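Local coordinates for protein putative enoyl-CoA hydratase (Streptomyces avermitilis, PDB 3GKB) that is of unproven function but probably acts on acyl-CoA thioesters as a crotonase-type enoyl-CoA hydratase or isomerase, at residues D238-A241 and A242-L246; L40-V43 and L44-A48. All coordinates share one frame; numbering follows the deposited sequence.

Interaction 1: D238-A241 and A242-L246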
loop_
_atom_site.group_PDB
_atom_site.type_symbol
_atom_site.label_atom_id
_atom_site.label_comp_id
_atom_site.label_asym_id
_atom_site.label_seq_id
_atom_site.Cartn_x
_atom_site.Cartn_y
_atom_site.Cartn_z
ATOM N N ASP B 238 -25.373 -1.181 1.256
ATOM C CA ASP B 238 -26.257 -2.079 2.006
ATOM C C ASP B 238 -25.970 -1.970 3.509
ATOM O O ASP B 238 -26.888 -1.941 4.346
ATOM C CB ASP B 238 -26.070 -3.530 1.548
ATOM C CG ASP B 238 -26.640 -3.784 0.166
ATOM O OD1 ASP B 238 -27.482 -2.982 -0.294
ATOM O OD2 ASP B 238 -26.238 -4.770 -0.477
ATOM N N ALA B 239 -24.687 -1.948 3.848
ATOM C CA ALA B 239 -24.272 -1.866 5.242
ATOM C C ALA B 239 -24.666 -0.518 5.836
ATOM O O ALA B 239 -25.162 -0.457 6.958
ATOM C CB ALA B 239 -22.748 -2.099 5.366
ATOM N N TRP B 240 -24.469 0.552 5.061
ATOM C CA TRP B 240 -24.773 1.906 5.491
ATOM C C TRP B 240 -26.280 2.098 5.671
ATOM O O TRP B 240 -26.727 2.602 6.704
ATOM C CB TRP B 240 -24.224 2.879 4.462
ATOM C CG TRP B 240 -24.687 4.309 4.519
ATOM C CD1 TRP B 240 -24.209 5.328 5.326
ATOM C CD2 TRP B 240 -25.668 4.894 3.679
ATOM N NE1 TRP B 240 -24.831 6.506 5.011
ATOM C CE2 TRP B 240 -25.731 6.268 3.999
ATOM C CE3 TRP B 240 -26.480 4.396 2.648
ATOM C CZ2 TRP B 240 -26.607 7.136 3.362
ATOM C CZ3 TRP B 240 -27.349 5.264 2.005
ATOM C CH2 TRP B 240 -27.417 6.613 2.372
ATOM N N ALA B 241 -27.051 1.643 4.693
ATOM C CA ALA B 241 -28.524 1.710 4.787
ATOM C C ALA B 241 -29.038 1.043 6.049
ATOM O O ALA B 241 -29.919 1.581 6.708
ATOM C CB ALA B 241 -29.197 1.077 3.561
ATOM N N ALA B 242 -28.444 -0.095 6.408
ATOM C CA ALA B 242 -28.877 -0.855 7.564
ATOM C C ALA B 242 -28.673 -0.095 8.880
ATOM O O ALA B 242 -29.465 -0.281 9.805
ATOM C CB ALA B 242 -28.173 -2.243 7.628
ATOM N N THR B 243 -27.632 0.747 8.980
ATOM C CA THR B 243 -27.379 1.513 10.205
ATOM C C THR B 243 -28.490 2.538 10.502
ATOM O O THR B 243 -28.712 2.877 11.662
ATOM C CB THR B 243 -25.964 2.207 10.204
ATOM O OG1 THR B 243 -25.905 3.238 9.208
ATOM C CG2 THR B 243 -24.865 1.180 9.960
ATOM N N PHE B 244 -29.198 3.022 9.472
ATOM C CA PHE B 244 -30.428 3.844 9.691
ATOM C C PHE B 244 -31.686 3.088 10.112
ATOM O O PHE B 244 -32.718 3.700 10.442
ATOM C CB PHE B 244 -30.762 4.662 8.444
ATOM C CG PHE B 244 -29.744 5.662 8.118
ATOM C CD1 PHE B 244 -28.750 5.372 7.204
ATOM C CD2 PHE B 244 -29.715 6.886 8.779
ATOM C CE1 PHE B 244 -27.779 6.283 6.934
ATOM C CE2 PHE B 244 -28.743 7.810 8.496
ATOM C CZ PHE B 244 -27.767 7.500 7.554
ATOM N N SER B 245 -31.649 1.769 10.094
ATOM C CA SER B 245 -32.739 0.992 10.678
ATOM C C SER B 245 -32.588 0.851 12.181
ATOM O O SER B 245 -33.355 0.108 12.789
ATOM C CB SER B 245 -32.775 -0.411 10.075
ATOM O OG SER B 245 -32.824 -0.341 8.683
ATOM N N LEU B 246 -31.560 1.485 12.768
ATOM C CA LEU B 246 -31.366 1.493 14.219
ATOM C C LEU B 246 -31.488 2.923 14.763
ATOM O O LEU B 246 -31.160 3.881 14.047
ATOM C CB LEU B 246 -29.977 0.910 14.569
ATOM C CG LEU B 246 -29.669 -0.439 13.906
ATOM C CD1 LEU B 246 -28.194 -0.819 14.083
ATOM C CD2 LEU B 246 -30.603 -1.532 14.485
#
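Phe244 brings the edge of its ring against one face of the Trp240 indole, an edge-to-face (T-shaped) stack between residues four apart in the chain. The centroid of the Phe244 ring lies 5.1 Å from that of the five-membered ring of Trp240, with the planes at 80° to each other. The touching atom is Phe244 CE1, which stands over the rim of the indole, 3.5 Å from Trp240 NE1. The tryptophan is swung to meet it by a first torsion of 166°, which sets CG opposite its own backbone N. Next to Phe244 in the chain, Thr243 OG1 gives its hydrogen to Trp240 O over 2.7 Å, in the carbonyl plane and on a lone pair. These contacts fall on the last turn of helix 230-243 as it runs into a type I beta turn from Thr243 to Leu246. Here the backbone bonds slacken: Ala242 N still donates to Asp238 O at 3.2 Å, whereas Thr243 N is held weakly by both Ala239 O and Trp240 O, and Phe244 N makes a weak bond to Ala241 O. A valine in place of Thr243 has no hydroxyl, and Trp240 O would probably be left with only the weak amide bond from this residue. Farther out, Ile149 touches both Thr243 and Phe244, Asn93 meets Trp240, and Ala219 and Arg222 of a second subunit pack on Thr243 and Ala239.

Interaction 2: L40-V43 and L44-A48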
loop_
_atom_site.group_PDB
_atom_site.type_symbol
_atom_site.label_atom_id
_atom_site.label_comp_id
_atom_site.label_asym_id
_atom_site.label_seq_id
_atom_site.Cartn_x
_atom_site.Cartn_y
_atom_site.Cartn_z
ATOM N N LEU B 40 -21.954 20.984 -7.824
ATOM C CA LEU B 40 -20.793 20.176 -8.198
ATOM C C LEU B 40 -21.072 19.347 -9.460
ATOM O O LEU B 40 -20.236 19.270 -10.379
ATOM C CB LEU B 40 -20.388 19.233 -7.048
ATOM C CG LEU B 40 -19.581 19.864 -5.935
ATOM C CD1 LEU B 40 -19.613 18.965 -4.700
ATOM C CD2 LEU B 40 -18.113 20.116 -6.411
ATOM N N ARG B 41 -22.237 18.717 -9.519
ATOM C CA ARG B 41 -22.599 17.943 -10.697
ATOM C C ARG B 41 -22.632 18.820 -11.941
ATOM O O ARG B 41 -22.070 18.463 -12.984
ATOM C CB ARG B 41 -23.955 17.264 -10.505
ATOM C CG ARG B 41 -24.225 16.230 -11.589
ATOM C CD ARG B 41 -25.372 15.291 -11.230
ATOM N NE ARG B 41 -26.636 15.978 -11.512
ATOM C CZ ARG B 41 -27.570 16.320 -10.616
ATOM N NH1 ARG B 41 -27.429 16.049 -9.325
ATOM N NH2 ARG B 41 -28.674 16.945 -11.015
ATOM N N THR B 42 -23.288 19.971 -11.833
ATOM C CA THR B 42 -23.368 20.912 -12.961
ATOM C C THR B 42 -21.996 21.354 -13.454
ATOM O O THR B 42 -21.711 21.291 -14.663
ATOM C CB THR B 42 -24.224 22.155 -12.607
ATOM O OG1 THR B 42 -25.529 21.725 -12.210
ATOM C CG2 THR B 42 -24.344 23.087 -13.808
ATOM N N VAL B 43 -21.141 21.780 -12.528
ATOM C CA VAL B 43 -19.838 22.295 -12.911
ATOM C C VAL B 43 -18.950 21.196 -13.492
ATOM O O VAL B 43 -18.343 21.404 -14.541
ATOM C CB VAL B 43 -19.122 23.002 -11.757
ATOM C CG1 VAL B 43 -17.684 23.353 -12.168
ATOM C CG2 VAL B 43 -19.849 24.251 -11.401
ATOM N N LEU B 44 -18.912 20.027 -12.861
ATOM C CA LEU B 44 -18.069 18.960 -13.378
ATOM C C LEU B 44 -18.576 18.389 -14.702
ATOM O O LEU B 44 -17.790 18.068 -15.578
ATOM C CB LEU B 44 -17.850 17.858 -12.337
ATOM C CG LEU B 44 -16.990 18.260 -11.132
ATOM C CD1 LEU B 44 -16.964 17.134 -10.100
ATOM C CD2 LEU B 44 -15.553 18.636 -11.537
ATOM N N THR B 45 -19.885 18.278 -14.849
ATOM C CA THR B 45 -20.460 17.779 -16.100
ATOM C C THR B 45 -20.138 18.753 -17.243
ATOM O O THR B 45 -19.706 18.315 -18.318
ATOM C CB THR B 45 -21.989 17.551 -15.939
ATOM O OG1 THR B 45 -22.182 16.520 -14.954
ATOM C CG2 THR B 45 -22.618 17.083 -17.236
ATOM N N THR B 46 -20.269 20.056 -16.991
ATOM C CA THR B 46 -19.913 21.076 -17.974
ATOM C C THR B 46 -18.424 21.024 -18.325
ATOM O O THR B 46 -18.045 21.109 -19.488
ATOM C CB THR B 46 -20.239 22.479 -17.487
ATOM O OG1 THR B 46 -21.639 22.572 -17.130
ATOM C CG2 THR B 46 -19.872 23.511 -18.550
ATOM N N LEU B 47 -17.573 20.908 -17.318
ATOM C CA LEU B 47 -16.134 20.831 -17.585
ATOM C C LEU B 47 -15.736 19.597 -18.369
ATOM O O LEU B 47 -14.835 19.686 -19.212
ATOM C CB LEU B 47 -15.310 20.937 -16.294
ATOM C CG LEU B 47 -15.259 22.324 -15.642
ATOM C CD1 LEU B 47 -14.734 22.249 -14.191
ATOM C CD2 LEU B 47 -14.397 23.269 -16.517
ATOM N N ALA B 48 -16.410 18.463 -18.127
ATOM C CA ALA B 48 -16.080 17.222 -18.808
ATOM C C ALA B 48 -16.214 17.394 -20.332
ATOM O O ALA B 48 -15.556 16.692 -21.081
ATOM C CB ALA B 48 -16.958 16.033 -18.316
#
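Thr45 and Thr46 have nearly the same first torsion, -64° and -56°, which turns their OG1 atoms back along the helix to Arg41 O and Thr42 O. Thr45 OG1 donates to Arg41 O at 2.8 Å, and Thr46 OG1 donates to Thr42 O at the same length of 2.8 Å. Thr45 N also bonds to Arg41 O at 2.9 Å and Thr46 N to Thr42 O at 3.0 Å, the regular helical bonds. Hydroxyl and amide reach each carbonyl from opposite faces of its plane, so two donors share one oxygen without competing for the same position. Each hydroxyl thus spends its hydrogen within the helix, on a side where Thr45 and Thr46 are exposed. Arg41 runs beside Thr45 in the same direction, its CG 3.9 Å from Thr45 OG1. Thr42 OG1 likewise is hydrogen-bonded to a backbone carbonyl, Arg38 O.

The apolar side of the same turns is built differently. Val43 has CG1 opposite its backbone N (chi1 172°), which carries this methyl toward the next turn, where it meets Leu47 CD1 at 3.7 Å; the two side chains lie alongside one another and point the same way. Leu44 N bonds to Leu40 O at 2.9 Å and Leu47 N to Val43 O, keeping these apolar residues in step along the helix.

Helix 34-48 is the crossover of the beta-alpha-beta unit between strands 19-24 and 55-60. Val43, Leu44 and Leu47 pack on Ile22 of strand 19-24, Val43 also meets Leu11 and Val13 of strand 11-16, and Leu44 and Leu47 rest on Ile56 of strand 55-60.

In the fold
From the N terminus the chain first forms strands 11-16 and 19-24, then helix 34-48, which holds interaction 2 and leads on to strand 55-60. Interaction 1 comes much later, where helix 230-243 runs out ahead of helix 248-258. Each joins directly consecutive segments, so neither closes a long loop, and the two follow in series without nesting or crossing. The centres of interaction 1 and interaction 2 lie about 30 Å apart and their nearest atoms about 15 Å, with no touch between them. Interaction 2 belongs to a helix packed on the six-stranded sheet; 238-246 instead lies where helix 230-243 ends, beside loop residues and against a second subunit.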